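Local coordinates for esterase E25 (PDB 4Q05), which probably hydrolyses carboxylic ester bonds, as a dimer-forming bacterial esterase of the hormone-sensitive lipase family built on an alpha/beta hydrolase fold, at residues I252-L256 with A331-V337; G243-N249 with T300-S306; A50-L54 with D338-E343; G236-T242 with V281-Y285; K91-R96 with E147-I151. All coordinates share one frame; numbering follows the deposited sequence.

Contact 1 (I252-L256 with A331-V337); sequences IDRNL and AHGDYAV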
# COMPACT_ATOMS: atom_id res chain seq x y z
N ILE A 252 -0.86 8.90 15.27
CA ILE A 252 -1.17 7.48 15.07
C ILE A 252 0.09 6.64 14.84
O ILE A 252 0.10 5.44 15.09
CB ILE A 252 -2.19 7.30 13.91
CG1 ILE A 252 -3.55 7.83 14.36
CG2 ILE A 252 -2.30 5.83 13.49
CD1 ILE A 252 -4.59 7.93 13.26
N ASP A 253 1.16 7.28 14.38
CA ASP A 253 2.43 6.59 14.24
C ASP A 253 3.12 6.65 15.61
O ASP A 253 3.54 7.71 16.04
CB ASP A 253 3.27 7.28 13.17
CG ASP A 253 4.59 6.59 12.92
OD1 ASP A 253 5.36 6.38 13.89
OD2 ASP A 253 4.85 6.24 11.75
N ARG A 254 3.24 5.51 16.28
CA ARG A 254 3.73 5.49 17.66
C ARG A 254 5.21 5.85 17.75
O ARG A 254 5.72 6.12 18.84
CB ARG A 254 3.50 4.13 18.29
CG ARG A 254 4.41 3.05 17.72
CD ARG A 254 3.89 1.65 17.98
NE ARG A 254 4.90 0.70 17.54
CZ ARG A 254 5.59 -0.11 18.34
NH1 ARG A 254 5.34 -0.13 19.64
NH2 ARG A 254 6.52 -0.91 17.82
N ASN A 255 5.90 5.86 16.61
CA ASN A 255 7.32 6.11 16.61
C ASN A 255 7.70 7.54 16.24
O ASN A 255 8.39 8.21 17.01
CB ASN A 255 8.05 5.09 15.74
CG ASN A 255 7.73 3.67 16.13
OD1 ASN A 255 7.38 2.83 15.30
ND2 ASN A 255 7.79 3.39 17.43
N LEU A 256 7.26 8.01 15.08
CA LEU A 256 7.49 9.39 14.68
C LEU A 256 6.49 10.33 15.34
O LEU A 256 6.80 11.49 15.64
CB LEU A 256 7.43 9.53 13.16
CG LEU A 256 8.53 8.82 12.37
CD1 LEU A 256 8.35 9.04 10.87
CD2 LEU A 256 9.89 9.33 12.83
N ALA A 331 3.52 0.96 11.95
CA ALA A 331 3.95 2.35 11.89
C ALA A 331 5.38 2.41 11.39
O ALA A 331 5.99 1.38 11.10
CB ALA A 331 3.84 3.00 13.26
N HIS A 332 5.93 3.62 11.31
CA HIS A 332 7.28 3.85 10.80
C HIS A 332 8.31 2.91 11.41
O HIS A 332 8.60 3.01 12.59
CB HIS A 332 7.69 5.28 11.13
CG HIS A 332 9.07 5.64 10.70
ND1 HIS A 332 9.41 5.88 9.38
CD2 HIS A 332 10.20 5.85 11.43
CE1 HIS A 332 10.69 6.21 9.32
NE2 HIS A 332 11.19 6.19 10.54
N GLY A 333 8.87 2.01 10.60
CA GLY A 333 9.91 1.11 11.06
C GLY A 333 9.46 -0.12 11.83
O GLY A 333 10.30 -0.93 12.21
N ASP A 334 8.16 -0.29 12.04
CA ASP A 334 7.66 -1.38 12.88
C ASP A 334 7.85 -2.75 12.25
O ASP A 334 7.62 -3.76 12.91
CB ASP A 334 6.17 -1.19 13.20
CG ASP A 334 5.94 -0.28 14.37
OD1 ASP A 334 6.91 -0.00 15.11
OD2 ASP A 334 4.77 0.16 14.56
N TYR A 335 8.25 -2.78 10.98
CA TYR A 335 8.43 -4.04 10.27
C TYR A 335 9.75 -4.68 10.67
O TYR A 335 10.04 -5.81 10.28
CB TYR A 335 8.42 -3.81 8.76
CG TYR A 335 9.43 -2.78 8.32
CD1 TYR A 335 10.77 -3.11 8.17
CD2 TYR A 335 9.05 -1.46 8.08
CE1 TYR A 335 11.71 -2.17 7.79
CE2 TYR A 335 9.98 -0.52 7.69
CZ TYR A 335 11.30 -0.87 7.55
OH TYR A 335 12.22 0.07 7.17
N ALA A 336 10.57 -3.95 11.42
CA ALA A 336 11.90 -4.43 11.79
C ALA A 336 12.19 -4.18 13.26
O ALA A 336 13.30 -3.83 13.63
CB ALA A 336 12.95 -3.75 10.93
N VAL A 337 11.17 -4.37 14.09
CA VAL A 337 11.30 -4.09 15.52
C VAL A 337 11.15 -5.37 16.35
O VAL A 337 11.76 -5.52 17.40
CB VAL A 337 10.26 -3.04 15.97
CG1 VAL A 337 9.96 -3.16 17.44
CG2 VAL A 337 10.76 -1.63 15.63

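Contact 2 (G243-N249 with T300-S306); sequences GDSYYIN and TRDLLLS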
# COMPACT_ATOMS: atom_id res chain seq x y z
N GLY A 243 2.08 14.94 2.06
CA GLY A 243 1.73 13.54 2.15
C GLY A 243 0.59 13.36 3.14
O GLY A 243 0.70 13.76 4.29
N ASP A 244 -0.51 12.78 2.66
CA ASP A 244 -1.68 12.51 3.50
C ASP A 244 -1.30 11.96 4.87
O ASP A 244 -1.82 12.40 5.89
CB ASP A 244 -2.59 11.49 2.80
CG ASP A 244 -3.63 12.15 1.90
OD1 ASP A 244 -3.63 13.39 1.77
OD2 ASP A 244 -4.46 11.42 1.32
N SER A 245 -0.39 10.99 4.90
CA SER A 245 -0.10 10.29 6.14
C SER A 245 0.50 11.22 7.21
O SER A 245 0.32 10.99 8.40
CB SER A 245 0.80 9.06 5.91
OG SER A 245 2.04 9.41 5.29
N TYR A 246 1.22 12.25 6.78
CA TYR A 246 1.69 13.25 7.74
C TYR A 246 0.52 13.83 8.53
O TYR A 246 0.66 14.20 9.69
CB TYR A 246 2.41 14.40 7.02
CG TYR A 246 3.84 14.13 6.64
CD1 TYR A 246 4.72 13.53 7.53
CD2 TYR A 246 4.32 14.49 5.39
CE1 TYR A 246 6.06 13.31 7.19
CE2 TYR A 246 5.65 14.27 5.03
CZ TYR A 246 6.50 13.69 5.94
OH TYR A 246 7.81 13.46 5.60
N TYR A 247 -0.64 13.92 7.89
CA TYR A 247 -1.80 14.55 8.52
C TYR A 247 -2.73 13.50 9.10
O TYR A 247 -3.13 13.58 10.27
CB TYR A 247 -2.52 15.45 7.51
CG TYR A 247 -1.59 16.54 6.98
CD1 TYR A 247 -1.48 17.77 7.63
CD2 TYR A 247 -0.82 16.33 5.85
CE1 TYR A 247 -0.62 18.76 7.16
CE2 TYR A 247 0.04 17.30 5.38
CZ TYR A 247 0.14 18.52 6.03
OH TYR A 247 1.01 19.47 5.53
N ILE A 248 -3.05 12.49 8.30
CA ILE A 248 -3.93 11.43 8.73
C ILE A 248 -3.34 10.63 9.88
O ILE A 248 -4.05 10.25 10.82
CB ILE A 248 -4.22 10.47 7.56
CG1 ILE A 248 -4.93 11.22 6.42
CG2 ILE A 248 -5.06 9.28 8.05
CD1 ILE A 248 -5.29 10.32 5.22
N ASN A 249 -2.04 10.33 9.81
CA ASN A 249 -1.43 9.49 10.83
C ASN A 249 -0.74 10.30 11.93
O ASN A 249 -0.02 9.76 12.77
CB ASN A 249 -0.50 8.44 10.21
CG ASN A 249 -1.27 7.33 9.54
OD1 ASN A 249 -2.44 7.11 9.87
ND2 ASN A 249 -0.63 6.61 8.62
N THR A 300 -0.16 0.75 7.75
CA THR A 300 -1.31 1.63 7.83
C THR A 300 -1.10 2.78 8.81
O THR A 300 -1.74 3.81 8.68
CB THR A 300 -2.56 0.85 8.24
OG1 THR A 300 -2.27 0.10 9.42
CG2 THR A 300 -2.98 -0.11 7.12
N ARG A 301 -0.23 2.61 9.80
CA ARG A 301 -0.05 3.66 10.81
C ARG A 301 1.22 4.48 10.60
O ARG A 301 1.57 5.32 11.42
CB ARG A 301 -0.06 3.05 12.22
CG ARG A 301 -1.33 2.26 12.50
CD ARG A 301 -1.48 1.90 13.98
NE ARG A 301 -2.72 1.14 14.17
CZ ARG A 301 -3.33 0.98 15.33
NH1 ARG A 301 -2.81 1.51 16.43
NH2 ARG A 301 -4.45 0.27 15.40
N ASP A 302 1.90 4.24 9.49
CA ASP A 302 3.17 4.90 9.22
C ASP A 302 2.94 6.36 8.85
O ASP A 302 2.16 6.65 7.94
CB ASP A 302 3.85 4.19 8.06
CG ASP A 302 5.33 4.52 7.93
OD1 ASP A 302 5.82 5.52 8.51
OD2 ASP A 302 6.01 3.74 7.23
N LEU A 303 3.63 7.26 9.55
CA LEU A 303 3.60 8.68 9.20
C LEU A 303 4.16 8.88 7.79
O LEU A 303 3.82 9.85 7.12
CB LEU A 303 4.43 9.51 10.19
CG LEU A 303 4.11 11.00 10.25
CD1 LEU A 303 2.80 11.21 10.99
CD2 LEU A 303 5.25 11.81 10.91
N LEU A 304 5.02 7.95 7.36
CA LEU A 304 5.62 8.02 6.02
C LEU A 304 4.96 7.07 5.02
O LEU A 304 5.53 6.77 3.96
CB LEU A 304 7.13 7.75 6.06
CG LEU A 304 7.93 8.67 6.99
CD1 LEU A 304 9.42 8.41 6.83
CD2 LEU A 304 7.61 10.12 6.66
N LEU A 305 3.78 6.59 5.36
CA LEU A 305 3.01 5.79 4.40
C LEU A 305 2.92 6.49 3.04
O LEU A 305 3.19 5.88 2.01
CB LEU A 305 1.61 5.52 4.96
CG LEU A 305 0.59 4.94 3.98
CD1 LEU A 305 1.05 3.58 3.44
CD2 LEU A 305 -0.80 4.83 4.64
N SER A 306 2.55 7.78 3.04
CA SER A 306 2.41 8.54 1.80
C SER A 306 3.75 8.63 1.07
O SER A 306 3.83 8.44 -0.15
CB SER A 306 1.87 9.96 2.09
OG SER A 306 0.49 9.92 2.43

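Contact 3 (A50-L54 with D338-E343); sequences ASDVL and DLTAPE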
# COMPACT_ATOMS: atom_id res chain seq x y z
N ALA A 50 -4.10 -7.55 12.34
CA ALA A 50 -2.68 -7.80 12.43
C ALA A 50 -2.41 -9.16 13.10
O ALA A 50 -3.32 -9.78 13.64
CB ALA A 50 -2.01 -6.68 13.21
N SER A 51 -1.16 -9.61 13.06
CA SER A 51 -0.77 -10.81 13.79
C SER A 51 -1.00 -10.61 15.28
O SER A 51 -1.06 -9.48 15.76
CB SER A 51 0.72 -11.10 13.57
OG SER A 51 1.50 -10.09 14.19
N ASP A 52 -1.11 -11.70 16.02
CA ASP A 52 -1.18 -11.60 17.48
C ASP A 52 0.01 -10.83 18.04
O ASP A 52 -0.15 -9.99 18.90
CB ASP A 52 -1.29 -12.98 18.12
CG ASP A 52 -2.59 -13.67 17.77
OD1 ASP A 52 -3.52 -12.96 17.30
OD2 ASP A 52 -2.70 -14.90 17.97
N VAL A 53 1.20 -11.12 17.53
CA VAL A 53 2.40 -10.43 18.00
C VAL A 53 2.26 -8.91 17.83
O VAL A 53 2.53 -8.15 18.76
CB VAL A 53 3.67 -10.92 17.26
CG1 VAL A 53 4.89 -10.14 17.69
CG2 VAL A 53 3.87 -12.42 17.49
N LEU A 54 1.85 -8.46 16.65
CA LEU A 54 1.76 -7.02 16.40
C LEU A 54 0.59 -6.42 17.16
O LEU A 54 0.69 -5.34 17.76
CB LEU A 54 1.63 -6.74 14.90
CG LEU A 54 1.54 -5.26 14.55
CD1 LEU A 54 2.76 -4.53 15.07
CD2 LEU A 54 1.39 -5.06 13.03
N ASP A 338 10.35 -6.31 15.85
CA ASP A 338 10.20 -7.59 16.54
C ASP A 338 10.32 -8.73 15.55
O ASP A 338 9.46 -8.91 14.69
CB ASP A 338 8.85 -7.64 17.25
CG ASP A 338 8.70 -8.89 18.12
OD1 ASP A 338 9.16 -9.98 17.73
OD2 ASP A 338 8.11 -8.75 19.21
N LEU A 339 11.39 -9.50 15.67
CA LEU A 339 11.70 -10.52 14.69
C LEU A 339 10.68 -11.66 14.72
O LEU A 339 10.63 -12.48 13.80
CB LEU A 339 13.11 -11.08 14.90
CG LEU A 339 14.32 -10.15 14.74
CD1 LEU A 339 15.04 -10.40 13.43
CD2 LEU A 339 13.97 -8.67 14.90
N THR A 340 9.88 -11.74 15.78
CA THR A 340 8.86 -12.79 15.85
C THR A 340 7.53 -12.41 15.18
O THR A 340 6.64 -13.25 15.07
CB THR A 340 8.53 -13.19 17.29
OG1 THR A 340 7.81 -12.12 17.92
CG2 THR A 340 9.82 -13.52 18.10
N ALA A 341 7.36 -11.16 14.78
CA ALA A 341 6.10 -10.77 14.15
C ALA A 341 5.94 -11.50 12.82
O ALA A 341 6.85 -11.50 12.00
CB ALA A 341 6.05 -9.26 13.94
N PRO A 342 4.80 -12.15 12.62
CA PRO A 342 4.61 -12.71 11.28
C PRO A 342 4.82 -11.68 10.17
O PRO A 342 5.29 -12.06 9.12
CB PRO A 342 3.17 -13.22 11.31
CG PRO A 342 3.02 -13.70 12.77
CD PRO A 342 3.81 -12.68 13.59
N GLU A 343 4.47 -10.42 10.41
CA GLU A 343 4.64 -9.37 9.39
C GLU A 343 6.10 -9.25 8.99
O GLU A 343 6.44 -9.16 7.82
CB GLU A 343 4.16 -8.02 9.92
CG GLU A 343 2.64 -7.89 10.03
CD GLU A 343 2.08 -8.46 11.34
OE1 GLU A 343 2.85 -9.04 12.14
OE2 GLU A 343 0.86 -8.33 11.57

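Contact 4 (G236-T242 with V281-Y285); sequences GADMSKT and VSPLY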
# COMPACT_ATOMS: atom_id res chain seq x y z
N GLY A 236 12.26 8.26 3.73
CA GLY A 236 12.05 9.67 3.92
C GLY A 236 12.17 10.32 2.57
O GLY A 236 13.07 11.09 2.34
N ALA A 237 11.27 9.94 1.68
CA ALA A 237 11.37 10.33 0.28
C ALA A 237 10.94 11.77 0.02
O ALA A 237 11.46 12.44 -0.86
CB ALA A 237 10.56 9.36 -0.59
N ASP A 238 9.98 12.25 0.80
CA ASP A 238 9.56 13.66 0.75
C ASP A 238 9.51 14.20 2.16
O ASP A 238 8.61 13.84 2.93
CB ASP A 238 8.19 13.79 0.08
CG ASP A 238 7.74 15.24 -0.06
OD1 ASP A 238 8.39 16.15 0.51
OD2 ASP A 238 6.70 15.46 -0.74
N MET A 239 10.46 15.06 2.51
CA MET A 239 10.53 15.56 3.89
C MET A 239 9.92 16.94 4.08
O MET A 239 10.00 17.50 5.16
CB MET A 239 11.96 15.52 4.43
CG MET A 239 12.61 14.13 4.38
SD MET A 239 11.55 12.80 5.03
CE MET A 239 11.18 13.40 6.68
N SER A 240 9.32 17.50 3.03
CA SER A 240 8.41 18.62 3.23
C SER A 240 7.20 17.99 3.87
O SER A 240 7.06 16.77 3.86
CB SER A 240 8.03 19.29 1.91
OG SER A 240 7.27 18.42 1.08
N LYS A 241 6.31 18.81 4.43
CA LYS A 241 5.12 18.25 5.04
C LYS A 241 4.08 18.04 3.95
O LYS A 241 2.99 18.63 3.96
CB LYS A 241 4.60 19.11 6.18
CG LYS A 241 3.74 18.32 7.16
CD LYS A 241 3.25 19.15 8.32
CE LYS A 241 2.33 18.33 9.21
NZ LYS A 241 1.79 19.15 10.33
N THR A 242 4.43 17.18 3.00
CA THR A 242 3.54 16.85 1.91
C THR A 242 3.33 15.35 1.96
O THR A 242 4.30 14.59 1.92
CB THR A 242 4.17 17.22 0.56
OG1 THR A 242 4.61 18.58 0.60
CG2 THR A 242 3.17 17.01 -0.58
N VAL A 281 17.15 17.08 -1.02
CA VAL A 281 16.56 16.92 0.31
C VAL A 281 15.43 15.88 0.30
O VAL A 281 15.29 15.08 1.24
CB VAL A 281 15.99 18.25 0.81
CG1 VAL A 281 15.30 18.07 2.15
CG2 VAL A 281 17.09 19.32 0.90
N SER A 282 14.61 15.91 -0.75
CA SER A 282 13.46 15.01 -0.86
C SER A 282 13.53 14.38 -2.23
O SER A 282 12.97 14.91 -3.19
CB SER A 282 12.18 15.81 -0.71
OG SER A 282 12.06 16.33 0.60
N PRO A 283 14.26 13.26 -2.35
CA PRO A 283 14.59 12.64 -3.63
C PRO A 283 13.37 12.19 -4.45
O PRO A 283 13.52 11.96 -5.65
CB PRO A 283 15.43 11.42 -3.23
CG PRO A 283 15.89 11.67 -1.87
CD PRO A 283 14.92 12.60 -1.21
N LEU A 284 12.21 12.04 -3.82
CA LEU A 284 10.98 11.72 -4.54
C LEU A 284 10.76 12.72 -5.68
O LEU A 284 10.19 12.38 -6.72
CB LEU A 284 9.77 11.76 -3.60
CG LEU A 284 8.40 11.54 -4.25
CD1 LEU A 284 8.39 10.21 -5.03
CD2 LEU A 284 7.32 11.55 -3.19
N TYR A 285 11.20 13.96 -5.47
CA TYR A 285 11.03 15.01 -6.47
C TYR A 285 12.00 14.90 -7.62
O TYR A 285 11.84 15.57 -8.65
CB TYR A 285 11.11 16.40 -5.83
CG TYR A 285 9.92 16.66 -4.96
CD1 TYR A 285 8.68 16.88 -5.52
CD2 TYR A 285 10.02 16.62 -3.58
CE1 TYR A 285 7.57 17.08 -4.75
CE2 TYR A 285 8.91 16.82 -2.78
CZ TYR A 285 7.70 17.05 -3.37
OH TYR A 285 6.58 17.24 -2.60

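Contact 5 (K91-R96 with E147-I151); sequences KVDMAR and EAGTI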
# COMPACT_ATOMS: atom_id res chain seq x y z
N LYS A 91 19.82 1.90 22.01
CA LYS A 91 19.84 1.30 20.69
C LYS A 91 20.98 0.31 20.56
O LYS A 91 20.81 -0.78 20.02
CB LYS A 91 19.96 2.37 19.61
CG LYS A 91 18.80 3.34 19.56
CD LYS A 91 17.69 2.80 18.71
CE LYS A 91 16.69 3.89 18.39
NZ LYS A 91 16.22 4.57 19.63
N VAL A 92 22.16 0.69 21.04
CA VAL A 92 23.30 -0.20 20.94
C VAL A 92 23.01 -1.49 21.71
O VAL A 92 23.24 -2.59 21.20
CB VAL A 92 24.60 0.44 21.45
CG1 VAL A 92 25.71 -0.59 21.48
CG2 VAL A 92 24.98 1.64 20.57
N ASP A 93 22.47 -1.34 22.91
CA ASP A 93 22.11 -2.50 23.74
C ASP A 93 21.15 -3.42 23.02
O ASP A 93 21.35 -4.63 22.99
CB ASP A 93 21.54 -2.05 25.08
CG ASP A 93 22.58 -1.39 25.96
OD1 ASP A 93 23.78 -1.72 25.81
OD2 ASP A 93 22.20 -0.53 26.80
N MET A 94 20.09 -2.86 22.42
CA MET A 94 19.15 -3.69 21.67
C MET A 94 19.87 -4.42 20.54
O MET A 94 19.65 -5.61 20.31
CB MET A 94 18.00 -2.85 21.11
CG MET A 94 17.14 -2.19 22.18
SD MET A 94 15.93 -1.01 21.55
CE MET A 94 15.45 -0.18 23.07
N ALA A 95 20.74 -3.70 19.83
CA ALA A 95 21.44 -4.26 18.68
C ALA A 95 22.25 -5.47 19.09
O ALA A 95 22.14 -6.54 18.48
CB ALA A 95 22.33 -3.21 18.05
N ARG A 96 23.07 -5.31 20.12
CA ARG A 96 23.90 -6.40 20.60
C ARG A 96 23.06 -7.57 21.10
O ARG A 96 23.41 -8.73 20.89
CB ARG A 96 24.81 -5.90 21.71
CG ARG A 96 25.71 -4.77 21.26
CD ARG A 96 26.79 -4.47 22.26
NE ARG A 96 27.83 -3.62 21.68
CZ ARG A 96 28.73 -2.95 22.39
NH1 ARG A 96 28.72 -3.02 23.72
NH2 ARG A 96 29.64 -2.20 21.77
N GLU A 147 26.99 2.07 16.30
CA GLU A 147 26.48 0.72 16.35
C GLU A 147 24.97 0.73 16.52
O GLU A 147 24.29 -0.25 16.21
CB GLU A 147 27.16 -0.04 17.48
CG GLU A 147 27.01 -1.54 17.38
CD GLU A 147 27.76 -2.26 18.47
OE1 GLU A 147 27.50 -3.47 18.66
OE2 GLU A 147 28.61 -1.62 19.13
N ALA A 148 24.43 1.86 16.96
CA ALA A 148 22.99 1.99 17.13
C ALA A 148 22.27 1.75 15.81
O ALA A 148 21.14 1.29 15.78
CB ALA A 148 22.63 3.36 17.69
N GLY A 149 22.95 2.05 14.70
CA GLY A 149 22.36 1.93 13.39
C GLY A 149 22.31 0.52 12.84
O GLY A 149 21.76 0.29 11.76
N THR A 150 22.87 -0.44 13.57
CA THR A 150 22.95 -1.81 13.07
C THR A 150 21.69 -2.66 13.29
O THR A 150 21.59 -3.76 12.75
CB THR A 150 24.16 -2.57 13.64
OG1 THR A 150 24.07 -2.60 15.08
CG2 THR A 150 25.47 -1.90 13.21
N ILE A 151 20.74 -2.17 14.08
CA ILE A 151 19.55 -2.98 14.35
C ILE A 151 18.87 -3.47 13.08
O ILE A 151 18.70 -4.67 12.87
CB ILE A 151 18.54 -2.24 15.25
CG1 ILE A 151 19.18 -1.93 16.60
CG2 ILE A 151 17.28 -3.09 15.45
CD1 ILE A 151 18.32 -1.06 17.50

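Contact 1 (I252-L256 with A331-V337)
Arg254 and Asp334 form the charged part of the contact. The guanidinium group grips the carboxylate side-on: Arg254 NH2 lies 2.9 Å from Asp334 OD1, and Arg254 NE lies 3.0 Å from Asp334 OD2. The two planes stand 51° apart, so the pairing is bidentate but not coplanar, and NH2 comes to OD1 from above the carboxylate plane. Ala331 N reaches the same Asp334 OD2 (3.0 Å) from the other face than Arg254 NE does, which fixes the rotation of the carboxylate.

Among uncharged donors, His332 N bonds to Asp253 OD2 at 2.9 Å. Asp253 turns its CG anti to the backbone N (chi1 -178°), a choice that leaves OD2 for the opposite loop and Leu303 N, its strongest partner, while OD1 is bridged by its own chain. Asn255 N closes an Asx turn on Asp253 OD1, and Leu256 N, three residues on, extends it to an Asx motif, each bond 2.8 Å long.

Nonpolar groups complete the interface. Leu256 CD1 sits over one face of the His332 ring, 3.6 Å from its centroid and 16° off the normal, a CH-pi contact. The Ala331 CB methyl packs against the carboxylate carbon Asp253 CG at 3.7 Å.

A type II turn from Ala331 to Asp334 presents His332, whose ND1 is bonded to Thr234 OG1. Its side chain touches Asp302 and the residues of the probable GxSxG nucleophile elbow around Ser206. A histidine in the loop after the last strand, near both, is consistent with the histidine position of the Ser-Asp-His triad of alpha/beta hydrolases.

Contact 2 (G243-N249 with T300-S306)
Ser245 OG is gripped twice by the opposite segment: it donates to Leu303 O at 2.6 Å and accepts from Ser306 N at 2.8 Å, the latter bond nearly straight at 167°. The exchange is reciprocal, because Ser245 N donates to Ser306 OG, also at 2.8 Å; that hydroxyl has its strongest polar partner in Glu328 of the second subunit. Gly243 lets the two segments come this close, since a CB there would clash with Ser306 CB.

Asn249 ND2 spans two carbonyls, 3.0 Å from Thr300 O and 2.9 Å from Asp302 O, standing above the plane of each. Leu305 N meets Asp302 O from the opposite face, so that oxygen is held between two donors. A leucine in place of Asn249 would probably leave Thr300 O without this donor and Asp302 O with one fewer, setting the turn freer to shift.

The turn thus held is the loop after strand 294-299, where alpha/beta hydrolases carry the acid of the catalytic triad, and Asp302 probably fills that position. Its OD1 accepts from Leu304 N in an Asx turn, and its OD2 bonds to Thr298 and Thr234.

Tyr246 covers the apolar side. Its CE1 lies 3.6 Å from Leu304 CD2, and its CD1 lies 3.8 Å from Leu303 CG, with Leu303 CD2 at the ring edge in plane; the hydroxyl reaches past the leucines to Asp238 O.

Contact 3 (A50-L54 with D338-E343)
Ser51 and Glu343 make the tight half of this contact. The carboxylate takes two donors from one residue: Ser51 N reaches Glu343 OE2 at 2.8 Å in an almost straight bond (175°), and Ser51 OG donates at 2.7 Å to the syn lone pair of Glu343 OE1. Ser51 OG in turn accepts from Leu54 N at 3.0 Å, the capping bond at the N-cap of helix 52-59. Glu343 gets there by a bend in its chain (chi2 84°), which folds the carboxylate back over the start of the other helix. Around this buried group the packing is close: Leu54 CD2 lies 3.6 Å from Glu343 OE2, and Ile330 touches both Leu54 and Glu343. The ring of Pro342 borders both halves, its CD on Ser51 CB at 3.5 Å while the residue stays exposed.

The other half is nearer solvent. Val53, partly exposed, stands across from exposed Thr340 and Pro342. Its CG1 touches Thr340 OG1 at 3.5 Å and Ala341 CB at 4.0 Å, and its CG2 meets Pro342 CD at 3.9 Å, but Val53 makes no polar bond to the other side. Here the turn from Asp338 to Ala341 holds itself: Asp338 OD1 accepts from both the backbone N and the hydroxyl of Thr340.

Since the Glu343 carboxylate lies where two helices begin and both its oxygens act as acceptors, it is probably ionised, its charge eased by the two helix N termini and by the paired donors of Ser51.

Contact 4 (G236-T242 with V281-Y285)
Tyr285 lays the hydroxyl end of its ring across Asp238, the ring and carboxylate planes 79° apart. Asp238 CG lies 3.4 Å from Tyr285 CE2, and Tyr285 OH and Asp238 OD2, 2.6 Å apart, share a weak hydrogen bond. Arg310 stands beside both, salt-bridged to Asp238 OD2. With CG anti to the backbone N (chi1 -177°), Asp238 sends OD1 forward along its own loop, where Ser240 N closes an Asx turn on it and Ser240 OG adds a second bond at 2.6 Å. An alanine at Asp238 would probably leave Arg310 without this countercharge and Ser240 without the acceptor that holds the turn.

Further along the contact, Ser282 points its hydroxyl at the backbone: Met239 N donates to Ser282 OG at 2.8 Å (164°), while that oxygen also bonds to Leu276 O. Leu284 N takes Ala237 O at 3.1 Å, and Ala237 CB faces Leu284 CB at 3.9 Å.

The segment 236-242 leaves the end of strand 229-235, and Gly236 is backbone-bonded to Ser206 of the probable GxSxG nucleophile elbow; a loop so placed is typical of the C-terminal ends of the parallel strands in the alpha/beta hydrolase sheet, where the active site lies.

Contact 5 (K91-R96 with E147-I151)
Helix 91-102, which leads into the first strand of the sheet, packs here on the 3-10 segment ending at 149, just before helix 151-160 of the alpha/beta hydrolase fold, and the Arg96–Glu147 salt bridge marks one end of the seam. Arg96 grips Glu147 side-on with two nitrogens: NE of Arg96 lies 3.0 Å from OE1 of Glu147, in a nearly straight bond (167°), and NH2 of Arg96 lies 2.9 Å from OE2 of Glu147. Both oxygens are met on their syn side, although the guanidinium and carboxylate planes are 48° apart. Val92 CG1 lies over one face of the guanidinium, near its rim. Glu147 is fully extended, with CG anti to the backbone N (chi1 -164°), which carries the carboxylate outward from the turn to the arginine.

Away from the charges the interface is mostly apolar. Ala95 sets its CB 3.7 Å from Ile151 CG1 and 3.5 Å from Thr150 OG1; that hydroxyl is bonded to Glu147 O, which also accepts Thr150 N, so the turn is secured on its own side. Ile151 CD1 reaches over the helix to Lys91 O at 3.6 Å and to Met94 CB at 4.0 Å. Lys91 bends its chain, sending NZ to Leu87 O, while at the base of the same side chain Lys91 CB and Ala148 CB meet at 3.4 Å, tighter than usual for two carbons.

In the fold
From the N terminus, segment 50-54 waits longest for its partner: contact 3 closes 283 intervening residues onto the start of the last helix, 342-358, and every other contact nests within it. Contact 5 opens next and is the first to close, joining helix 91-102 to the entry of helix 151-160, in series with the three that follow. Those interlock: contact 4 opens after strand 229-235 and crosses contacts 2 and 1, while contacts 2 and 1 cross each other. Contact 2 touches both contact 1 and contact 4 directly. Together they tie the loops beyond strands 229-235, 294-299 and 322-327, and contacts 1, 2 and 4 touch the second subunit.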